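Local coordinates for legionella ubiquitin-specific protease A domain-containing protein (Legionella pneumophila subsp. pneumophila, PDB 5DGG), which probably acts as a ubiquitin-specific cysteine protease of the LupA family, this being its central domain, with a possible metaeffector role in Legionella infection, at residues G20-M25 and Y54-V59; L83-P88 and V115-T120; P156-T161 and R173-E178. All blocks are in the same frame, centred on the assembly; numbering follows the deposited sequence.

Contact 1 of 3, residues G20-M25 and Y54-V59; sequences GRIVVM and YIMIPV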
loop_
_atom_site.group_PDB
_atom_site.type_symbol
_atom_site.label_atom_id
_atom_site.label_comp_id
_atom_site.label_asym_id
_atom_site.label_seq_id
_atom_site.Cartn_x
_atom_site.Cartn_y
_atom_site.Cartn_z
ATOM N N GLY A 20 -0.356 -15.366 -6.005
ATOM C CA GLY A 20 -1.628 -16.047 -5.963
ATOM C C GLY A 20 -2.760 -15.040 -5.896
ATOM O O GLY A 20 -2.804 -14.082 -6.677
ATOM N N ARG A 21 -3.619 -15.200 -4.901
ATOM C CA ARG A 21 -4.848 -14.387 -4.819
ATOM C C ARG A 21 -4.600 -12.929 -4.349
ATOM O O ARG A 21 -5.523 -12.147 -4.217
ATOM C CB ARG A 21 -5.855 -15.096 -3.932
ATOM C CG ARG A 21 -5.410 -15.353 -2.514
ATOM C CD ARG A 21 -6.166 -16.575 -1.932
ATOM N NE ARG A 21 -7.615 -16.392 -1.994
ATOM C CZ ARG A 21 -8.387 -15.910 -1.000
ATOM N NH1 ARG A 21 -7.896 -15.608 0.203
ATOM N NH2 ARG A 21 -9.685 -15.775 -1.201
ATOM N N ILE A 22 -3.356 -12.579 -4.092
ATOM C CA ILE A 22 -2.997 -11.231 -3.671
ATOM C C ILE A 22 -2.240 -10.559 -4.788
ATOM O O ILE A 22 -1.136 -11.038 -5.197
ATOM C CB ILE A 22 -2.113 -11.234 -2.412
ATOM C CG1 ILE A 22 -2.806 -11.940 -1.255
ATOM C CG2 ILE A 22 -1.699 -9.810 -2.009
ATOM C CD1 ILE A 22 -1.886 -12.377 -0.136
ATOM N N VAL A 23 -2.784 -9.469 -5.297
ATOM C CA VAL A 23 -2.050 -8.659 -6.258
ATOM C C VAL A 23 -1.482 -7.419 -5.612
ATOM O O VAL A 23 -2.183 -6.728 -4.887
ATOM C CB VAL A 23 -2.945 -8.249 -7.415
ATOM C CG1 VAL A 23 -2.288 -7.215 -8.337
ATOM C CG2 VAL A 23 -3.371 -9.493 -8.186
ATOM N N VAL A 24 -0.227 -7.093 -5.937
ATOM C CA VAL A 24 0.381 -5.873 -5.508
ATOM C C VAL A 24 0.683 -5.100 -6.778
ATOM O O VAL A 24 1.491 -5.525 -7.615
ATOM C CB VAL A 24 1.659 -6.094 -4.652
ATOM C CG1 VAL A 24 2.236 -4.736 -4.181
ATOM C CG2 VAL A 24 1.364 -7.012 -3.491
ATOM N N MET A 25 -0.009 -3.993 -6.961
ATOM C CA MET A 25 0.183 -3.172 -8.152
ATOM C C MET A 25 1.410 -2.285 -8.023
ATOM O O MET A 25 1.889 -2.036 -6.929
ATOM C CB MET A 25 -0.991 -2.254 -8.378
ATOM C CG MET A 25 -2.301 -2.900 -8.107
ATOM S SD MET A 25 -3.569 -2.418 -9.232
ATOM C CE MET A 25 -2.983 -3.641 -10.405
ATOM N N TYR A 54 -7.361 -9.976 -3.145
ATOM C CA TYR A 54 -6.824 -8.773 -2.538
ATOM C C TYR A 54 -5.984 -8.008 -3.560
ATOM O O TYR A 54 -5.277 -8.605 -4.357
ATOM C CB TYR A 54 -5.945 -9.088 -1.363
ATOM C CG TYR A 54 -6.575 -9.905 -0.316
ATOM C CD1 TYR A 54 -7.327 -9.298 0.654
ATOM C CD2 TYR A 54 -6.380 -11.288 -0.244
ATOM C CE1 TYR A 54 -7.938 -10.009 1.640
ATOM C CE2 TYR A 54 -7.015 -12.040 0.767
ATOM C CZ TYR A 54 -7.757 -11.362 1.723
ATOM O OH TYR A 54 -8.436 -11.963 2.789
ATOM N N ILE A 55 -6.080 -6.674 -3.533
ATOM C CA ILE A 55 -5.295 -5.791 -4.407
ATOM C C ILE A 55 -4.700 -4.685 -3.544
ATOM O O ILE A 55 -5.448 -4.010 -2.873
ATOM C CB ILE A 55 -6.156 -5.179 -5.523
ATOM C CG1 ILE A 55 -6.837 -6.268 -6.349
ATOM C CG2 ILE A 55 -5.252 -4.364 -6.415
ATOM C CD1 ILE A 55 -7.869 -5.844 -7.372
ATOM N N MET A 56 -3.371 -4.549 -3.533
ATOM C CA MET A 56 -2.671 -3.483 -2.842
ATOM C C MET A 56 -2.120 -2.444 -3.826
ATOM O O MET A 56 -1.568 -2.778 -4.885
ATOM C CB MET A 56 -1.475 -3.994 -2.063
ATOM C CG MET A 56 -1.651 -5.263 -1.274
ATOM S SD MET A 56 -0.193 -5.328 -0.203
ATOM C CE MET A 56 -0.632 -6.792 0.637
ATOM N N ILE A 57 -2.159 -1.195 -3.452
ATOM C CA ILE A 57 -1.546 -0.144 -4.300
ATOM C C ILE A 57 -0.760 0.814 -3.462
ATOM O O ILE A 57 -1.312 1.424 -2.559
ATOM C CB ILE A 57 -2.608 0.682 -5.110
ATOM C CG1 ILE A 57 -3.676 -0.218 -5.718
ATOM C CG2 ILE A 57 -1.883 1.501 -6.195
ATOM C CD1 ILE A 57 -4.733 0.504 -6.559
ATOM N N PRO A 58 0.546 0.981 -3.736
ATOM C CA PRO A 58 1.219 2.070 -3.084
ATOM C C PRO A 58 0.997 3.383 -3.814
ATOM O O PRO A 58 1.220 3.460 -5.006
ATOM C CB PRO A 58 2.684 1.646 -3.107
ATOM C CG PRO A 58 2.785 0.709 -4.308
ATOM C CD PRO A 58 1.416 0.288 -4.708
ATOM N N VAL A 59 0.536 4.405 -3.119
ATOM C CA VAL A 59 0.139 5.649 -3.787
ATOM C C VAL A 59 0.993 6.809 -3.295
ATOM O O VAL A 59 1.022 7.129 -2.108
ATOM C CB VAL A 59 -1.332 5.979 -3.568
ATOM C CG1 VAL A 59 -1.729 7.265 -4.274
ATOM C CG2 VAL A 59 -2.202 4.836 -4.047
#
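Val-23 and Met-56 tie the two strands together. Val-23 N donates to Tyr-54 O at 2.8 Å and Val-23 O accepts from Met-56 N, while flanking bonds run from Tyr-54 N to Arg-21 O and from Met-25 N to Met-56 O. Strand segments only 16° apart in direction, with Ile-22 beside Tyr-54 and Val-24 beside Met-56, establish parallel pairing.

Met-56 can be traced outward. Its CB passes Val-23 O at 4.0 Å. CG then lies 4.1 Å from Val-24 CG2, and SD stays against that same methyl at 4.0 Å. Because the last torsion is fully extended (chi3 178°), CE is carried back along the neighbouring strand to Ile-22 CG2, 4.2 Å away. One side chain thus touches both Val-24 and Ile-22, alternate residues on the same face of the partner strand, and Met-144 and Ser-140 of helix 132-146 touch it as well.

Tyr-54 occupies the same face, where its CD2 meets Ile-22 CG1 at 3.8 Å. Arg-21 NH1 comes within 3.7 Å of Tyr-54 CE2; the two side chains run alongside each other, with guanidinium and ring planes 86° apart. Phe-147 stacks on the Tyr-54 ring.

Val-23 and Ile-55 turn to the opposite face; Met-25 points toward strand 54-59, and its bent chain brings CG to 3.7 Å from Ile-55 CG2, runs beside Ile-57 and touches Asp-46 and Leu-43 of helix 33-47. Two parallel strands joined through a helix that packs on one face of the sheet form a beta-alpha-beta crossover, here at the sheet edge formed by strand 22-29.

Contact 2 of 3, residues L83-P88 and V115-T120; sequences LELFDP and VNIRHT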
loop_
_atom_site.group_PDB
_atom_site.type_symbol
_atom_site.label_atom_id
_atom_site.label_comp_id
_atom_site.label_asym_id
_atom_site.label_seq_id
_atom_site.Cartn_x
_atom_site.Cartn_y
_atom_site.Cartn_z
ATOM N N LEU A 83 -12.260 -1.259 1.235
ATOM C CA LEU A 83 -11.170 -0.466 0.787
ATOM C C LEU A 83 -10.488 0.233 1.996
ATOM O O LEU A 83 -11.065 1.157 2.610
ATOM C CB LEU A 83 -11.741 0.565 -0.161
ATOM C CG LEU A 83 -10.762 1.489 -0.791
ATOM C CD1 LEU A 83 -9.853 0.690 -1.730
ATOM C CD2 LEU A 83 -11.494 2.652 -1.469
ATOM N N GLU A 84 -9.326 -0.237 2.376
ATOM C CA GLU A 84 -8.583 0.378 3.484
ATOM C C GLU A 84 -7.593 1.387 2.930
ATOM O O GLU A 84 -6.799 1.058 2.034
ATOM C CB GLU A 84 -7.827 -0.677 4.285
ATOM C CG GLU A 84 -6.900 -0.077 5.317
ATOM C CD GLU A 84 -6.113 -1.082 6.163
ATOM O OE1 GLU A 84 -6.327 -2.313 6.008
ATOM O OE2 GLU A 84 -5.226 -0.627 6.943
ATOM N N LEU A 85 -7.655 2.601 3.439
ATOM C CA LEU A 85 -6.767 3.677 3.060
ATOM C C LEU A 85 -5.861 4.046 4.201
ATOM O O LEU A 85 -6.326 4.544 5.218
ATOM C CB LEU A 85 -7.602 4.888 2.619
ATOM C CG LEU A 85 -8.630 4.647 1.505
ATOM C CD1 LEU A 85 -9.444 5.912 1.135
ATOM C CD2 LEU A 85 -7.985 4.071 0.278
ATOM N N PHE A 86 -4.566 3.717 4.075
ATOM C CA PHE A 86 -3.563 3.812 5.157
ATOM C C PHE A 86 -2.683 5.044 4.953
ATOM O O PHE A 86 -2.101 5.229 3.900
ATOM C CB PHE A 86 -2.688 2.550 5.179
ATOM C CG PHE A 86 -1.481 2.639 6.055
ATOM C CD1 PHE A 86 -1.584 2.449 7.415
ATOM C CD2 PHE A 86 -0.234 2.925 5.503
ATOM C CE1 PHE A 86 -0.458 2.511 8.220
ATOM C CE2 PHE A 86 0.882 2.970 6.292
ATOM C CZ PHE A 86 0.772 2.748 7.663
ATOM N N ASP A 87 -2.609 5.880 5.971
ATOM C CA ASP A 87 -1.701 7.003 5.950
ATOM C C ASP A 87 -0.711 6.863 7.129
ATOM O O ASP A 87 -1.126 6.756 8.295
ATOM C CB ASP A 87 -2.538 8.262 6.076
ATOM C CG ASP A 87 -1.730 9.527 5.940
ATOM O OD1 ASP A 87 -0.580 9.576 6.410
ATOM O OD2 ASP A 87 -2.271 10.508 5.386
ATOM N N PRO A 88 0.610 6.835 6.839
ATOM C CA PRO A 88 1.624 6.736 7.885
ATOM C C PRO A 88 1.443 7.740 9.041
ATOM O O PRO A 88 1.871 7.453 10.173
ATOM C CB PRO A 88 2.913 7.025 7.125
ATOM C CG PRO A 88 2.634 6.499 5.763
ATOM C CD PRO A 88 1.212 6.829 5.510
ATOM N N VAL A 115 -18.554 0.138 -2.303
ATOM C CA VAL A 115 -17.227 0.328 -1.712
ATOM C C VAL A 115 -17.391 0.700 -0.228
ATOM O O VAL A 115 -18.165 1.630 0.122
ATOM C CB VAL A 115 -16.466 1.390 -2.516
ATOM C CG1 VAL A 115 -15.083 1.685 -1.960
ATOM C CG2 VAL A 115 -16.341 0.939 -3.970
ATOM N N ASN A 116 -16.719 -0.035 0.644
ATOM C CA ASN A 116 -16.696 0.281 2.092
ATOM C C ASN A 116 -15.379 0.885 2.473
ATOM O O ASN A 116 -14.399 0.163 2.589
ATOM C CB ASN A 116 -16.893 -0.997 2.881
ATOM C CG ASN A 116 -18.132 -1.755 2.463
ATOM O OD1 ASN A 116 -19.179 -1.158 2.265
ATOM N ND2 ASN A 116 -18.042 -3.104 2.417
ATOM N N ILE A 117 -15.302 2.200 2.612
ATOM C CA ILE A 117 -14.055 2.866 2.915
ATOM C C ILE A 117 -13.751 2.839 4.402
ATOM O O ILE A 117 -14.659 3.062 5.238
ATOM C CB ILE A 117 -14.104 4.348 2.476
ATOM C CG1 ILE A 117 -14.192 4.394 0.970
ATOM C CG2 ILE A 117 -12.887 5.122 2.953
ATOM C CD1 ILE A 117 -14.142 5.811 0.437
ATOM N N ARG A 118 -12.489 2.627 4.744
ATOM C CA ARG A 118 -12.044 2.927 6.111
ATOM C C ARG A 118 -10.653 3.487 6.117
ATOM O O ARG A 118 -9.821 3.090 5.278
ATOM C CB ARG A 118 -12.154 1.702 6.970
ATOM C CG ARG A 118 -11.024 0.752 6.887
ATOM C CD ARG A 118 -11.384 -0.515 7.645
ATOM N NE ARG A 118 -10.538 -0.654 8.783
ATOM C CZ ARG A 118 -9.504 -1.475 8.850
ATOM N NH1 ARG A 118 -8.833 -1.512 9.971
ATOM N NH2 ARG A 118 -9.180 -2.283 7.842
ATOM N N HIS A 119 -10.418 4.482 6.978
ATOM C CA HIS A 119 -9.108 5.131 7.064
ATOM C C HIS A 119 -8.302 4.470 8.158
ATOM O O HIS A 119 -8.860 4.196 9.211
ATOM C CB HIS A 119 -9.271 6.597 7.413
ATOM C CG HIS A 119 -9.928 7.391 6.343
ATOM N ND1 HIS A 119 -10.534 8.600 6.580
ATOM C CD2 HIS A 119 -10.128 7.120 5.027
ATOM C CE1 HIS A 119 -11.032 9.078 5.452
ATOM N NE2 HIS A 119 -10.821 8.187 4.493
ATOM N N THR A 120 -7.014 4.223 7.939
ATOM C CA THR A 120 -6.162 3.655 8.987
ATOM C C THR A 120 -4.830 4.381 9.067
ATOM O O THR A 120 -4.423 5.094 8.158
ATOM C CB THR A 120 -5.859 2.157 8.754
ATOM O OG1 THR A 120 -5.238 2.040 7.491
ATOM C CG2 THR A 120 -7.128 1.308 8.782
#
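Leu-83 through Phe-86 pair in parallel with Ile-117 through Thr-120, the strand segments diverging by 25°, and five backbone hydrogen bonds alternate between them from Leu-83 N to Asn-116 O as far as Asp-87 N to Thr-120 O.

On the face toward helix 98-108 the packing is apolar. Leu-83 CD2 reaches Val-115 CG1 at 3.7 Å and also touches Ile-117 CG1, beside which its side chain runs. Leu-85 CD1 lies 4.0 Å from Ile-117 CG2 and, near the plane of the imidazole, 4.1 Å from the His-119 CD2 edge. The adjacent ring atom, His-119 NE2, hydrogen-bonds Asp-98 OD1.

The other face mixes polar groups with the Phe-86 ring. Glu-84 leaves the strand extended, with CG anti to the backbone N (chi1 172°), which carries its carboxylate past Thr-120. There Thr-120 OG1 donates to the anti lone pair of Glu-84 OE2 at 2.7 Å, and the same OG1 sits in plane at the Phe-86 ring edge, 3.7 Å from CD1. Glu-84 OE1 makes a longer salt bridge to Arg-118 NH2, 3.4 Å, with carboxylate and guanidinium planes 50° apart. Tyr-139 OH also bonds OE2 and Lys-143 NZ also bridges to OE1.

Just beyond the strand, Asp-87 OD1 hydrogen-bonds His-63 NE2 and OD2 pairs with Arg-65; together with nearby Cys-132, which Pro-88 touches, and membership of the clan CA peptidases, this makes a Cys-His-Asp triad plausible. As for Glu-84, a buried carboxylate with two partners on each oxygen, two of them cationic, probably remains ionised and is fixed in its rotation.

Contact 3 of 3, residues P156-T161 and R173-E178; sequences PILIDT and RMTTRE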
loop_
_atom_site.group_PDB
_atom_site.type_symbol
_atom_site.label_atom_id
_atom_site.label_comp_id
_atom_site.label_asym_id
_atom_site.label_seq_id
_atom_site.Cartn_x
_atom_site.Cartn_y
_atom_site.Cartn_z
ATOM N N PRO A 156 9.328 -10.488 7.450
ATOM C CA PRO A 156 8.953 -10.400 8.863
ATOM C C PRO A 156 9.723 -9.328 9.608
ATOM O O PRO A 156 9.211 -8.750 10.565
ATOM C CB PRO A 156 9.307 -11.789 9.419
ATOM C CG PRO A 156 9.502 -12.668 8.246
ATOM C CD PRO A 156 9.889 -11.800 7.088
ATOM N N ILE A 157 10.932 -9.022 9.157
ATOM C CA ILE A 157 11.725 -8.006 9.836
ATOM C C ILE A 157 11.049 -6.651 9.751
ATOM O O ILE A 157 10.954 -5.922 10.743
ATOM C CB ILE A 157 13.138 -7.903 9.277
ATOM C CG1 ILE A 157 13.853 -9.267 9.394
ATOM C CG2 ILE A 157 13.909 -6.864 10.065
ATOM C CD1 ILE A 157 15.159 -9.353 8.613
ATOM N N LEU A 158 10.574 -6.308 8.556
ATOM C CA LEU A 158 9.828 -5.058 8.406
ATOM C C LEU A 158 8.525 -5.045 9.188
ATOM O O LEU A 158 8.176 -4.022 9.770
ATOM C CB LEU A 158 9.551 -4.751 6.930
ATOM C CG LEU A 158 10.735 -4.662 6.002
ATOM C CD1 LEU A 158 10.230 -4.365 4.608
ATOM C CD2 LEU A 158 11.735 -3.605 6.416
ATOM N N ILE A 159 7.788 -6.153 9.188
ATOM C CA ILE A 159 6.551 -6.207 9.933
ATOM C C ILE A 159 6.769 -6.024 11.429
ATOM O O ILE A 159 6.035 -5.295 12.073
ATOM C CB ILE A 159 5.842 -7.548 9.724
ATOM C CG1 ILE A 159 5.348 -7.653 8.289
ATOM C CG2 ILE A 159 4.696 -7.707 10.705
ATOM C CD1 ILE A 159 4.932 -9.054 7.886
ATOM N N ASP A 160 7.750 -6.749 11.973
ATOM C CA ASP A 160 7.997 -6.718 13.426
ATOM C C ASP A 160 8.619 -5.403 13.843
ATOM O O ASP A 160 8.347 -4.920 14.931
ATOM C CB ASP A 160 8.882 -7.888 13.911
ATOM C CG ASP A 160 8.295 -9.282 13.569
ATOM O OD1 ASP A 160 7.087 -9.399 13.235
ATOM O OD2 ASP A 160 9.079 -10.250 13.594
ATOM N N THR A 161 9.440 -4.797 12.996
ATOM C CA THR A 161 9.941 -3.462 13.335
ATOM C C THR A 161 8.785 -2.461 13.402
ATOM O O THR A 161 8.592 -1.724 14.420
ATOM C CB THR A 161 11.033 -3.011 12.378
ATOM O OG1 THR A 161 12.114 -3.952 12.441
ATOM C CG2 THR A 161 11.534 -1.616 12.755
ATOM N N ARG A 173 13.762 2.846 9.013
ATOM C CA ARG A 173 14.673 3.232 7.926
ATOM C C ARG A 173 15.947 2.373 7.874
ATOM O O ARG A 173 16.400 1.974 6.787
ATOM C CB ARG A 173 15.005 4.714 8.015
ATOM C CG ARG A 173 16.044 5.235 7.019
ATOM C CD ARG A 173 15.729 4.930 5.547
ATOM N NE ARG A 173 14.467 5.488 5.031
ATOM C CZ ARG A 173 14.337 6.654 4.423
ATOM N NH1 ARG A 173 15.399 7.447 4.261
ATOM N NH2 ARG A 173 13.137 7.067 3.981
ATOM N N MET A 174 16.483 2.002 9.036
ATOM C CA MET A 174 17.608 1.085 9.020
ATOM C C MET A 174 17.230 -0.290 8.480
ATOM O O MET A 174 17.994 -0.859 7.706
ATOM C CB MET A 174 18.243 0.933 10.392
ATOM C CG MET A 174 19.743 0.722 10.265
ATOM S SD MET A 174 20.385 -0.535 11.363
ATOM C CE MET A 174 22.063 0.096 11.568
ATOM N N THR A 175 16.068 -0.833 8.845
ATOM C CA THR A 175 15.695 -2.128 8.285
ATOM C C THR A 175 15.374 -2.013 6.788
ATOM O O THR A 175 15.653 -2.935 6.035
ATOM C CB THR A 175 14.562 -2.838 9.056
ATOM O OG1 THR A 175 13.401 -2.010 9.119
ATOM C CG2 THR A 175 14.986 -3.154 10.482
ATOM N N THR A 176 14.822 -0.888 6.342
ATOM C CA THR A 176 14.516 -0.754 4.930
ATOM C C THR A 176 15.841 -0.673 4.111
ATOM O O THR A 176 15.938 -1.277 3.031
ATOM C CB THR A 176 13.535 0.396 4.622
ATOM O OG1 THR A 176 14.068 1.626 5.060
ATOM C CG2 THR A 176 12.206 0.176 5.317
ATOM N N ARG A 177 16.861 -0.000 4.635
ATOM C CA ARG A 177 18.180 0.037 3.964
ATOM C C ARG A 177 18.786 -1.341 3.856
ATOM O O ARG A 177 19.084 -1.827 2.760
ATOM C CB ARG A 177 19.137 0.957 4.710
ATOM C CG ARG A 177 18.766 2.413 4.536
ATOM C CD ARG A 177 19.353 3.322 5.607
ATOM N NE ARG A 177 20.619 3.959 5.208
ATOM C CZ ARG A 177 20.728 4.934 4.299
ATOM N NH1 ARG A 177 19.655 5.387 3.646
ATOM N NH2 ARG A 177 21.918 5.450 4.015
ATOM N N GLU A 178 18.933 -1.982 5.007
ATOM C CA GLU A 178 19.477 -3.332 5.070
ATOM C C GLU A 178 18.739 -4.317 4.205
ATOM O O GLU A 178 19.363 -5.099 3.512
ATOM C CB GLU A 178 19.489 -3.865 6.506
ATOM C CG GLU A 178 20.762 -3.589 7.268
ATOM C CD GLU A 178 22.010 -3.920 6.456
ATOM O OE1 GLU A 178 22.800 -2.987 6.209
ATOM O OE2 GLU A 178 22.187 -5.091 6.033
#
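Thr-175 is the hub of this antiparallel helical hairpin, touching Ile-157, Leu-158 and Thr-161 across the interface between helices 156-165 and 171-183. The helix segments run 175° apart in direction with axes 9.8 Å apart, and the closest pair of CA atoms is Leu-158 with Thr-175. Thr-175 CG2 touches Ile-157 CG2 at 3.9 Å and meets Thr-161 OG1 tip to tip at 3.6 Å. On its other branch, Thr-175 OG1 lies 3.6 Å from Leu-158 CD2, the two side chains sliding past each other in opposite directions. That leucine methyl also reaches Thr-176 CG2 at 4.0 Å.

These are van der Waals contacts, and the hydroxyls find their bonds within or beyond the pair. Thr-175 OG1 bonds Leu-172 O one turn back, which helps present CG2 to the partner helix. Thr-176 OG1 pairs with Asp-134, which also receives Arg-173 in a salt bridge; Leu-158 additionally packs on Ala-138 of helix 132-146.

Thr-161 is held by its own helix: OG1, anti to the carbonyl carbon (chi1 -59°), donates to Ile-157 O at 2.8 Å, while Thr-161 N reaches that oxygen from the opposite face of the carbonyl plane.

How the contacts relate
The three contacts follow one another along the chain, each closing before the next opens. Contacts 1 and 2 belong to one five-stranded mixed sheet: strands 22-29 and 115-120 form its two edges, each paired in parallel through a beta-alpha-beta unit, with strand 65-70 running antiparallel between the inner partners. Their centres are about 14 Å apart, with nearest atoms about 7 Å apart. Contact 3 lies in the C-terminal helices, its centre about 20 Å from that of contact 1 and about 23 Å from that of contact 2. Helix 132-146 touches residues of all three, linking sheet and hairpin. It begins at Cys-132, a plausible nucleophile if the clan CA assignment holds, so this helix may also carry the catalytic cysteine.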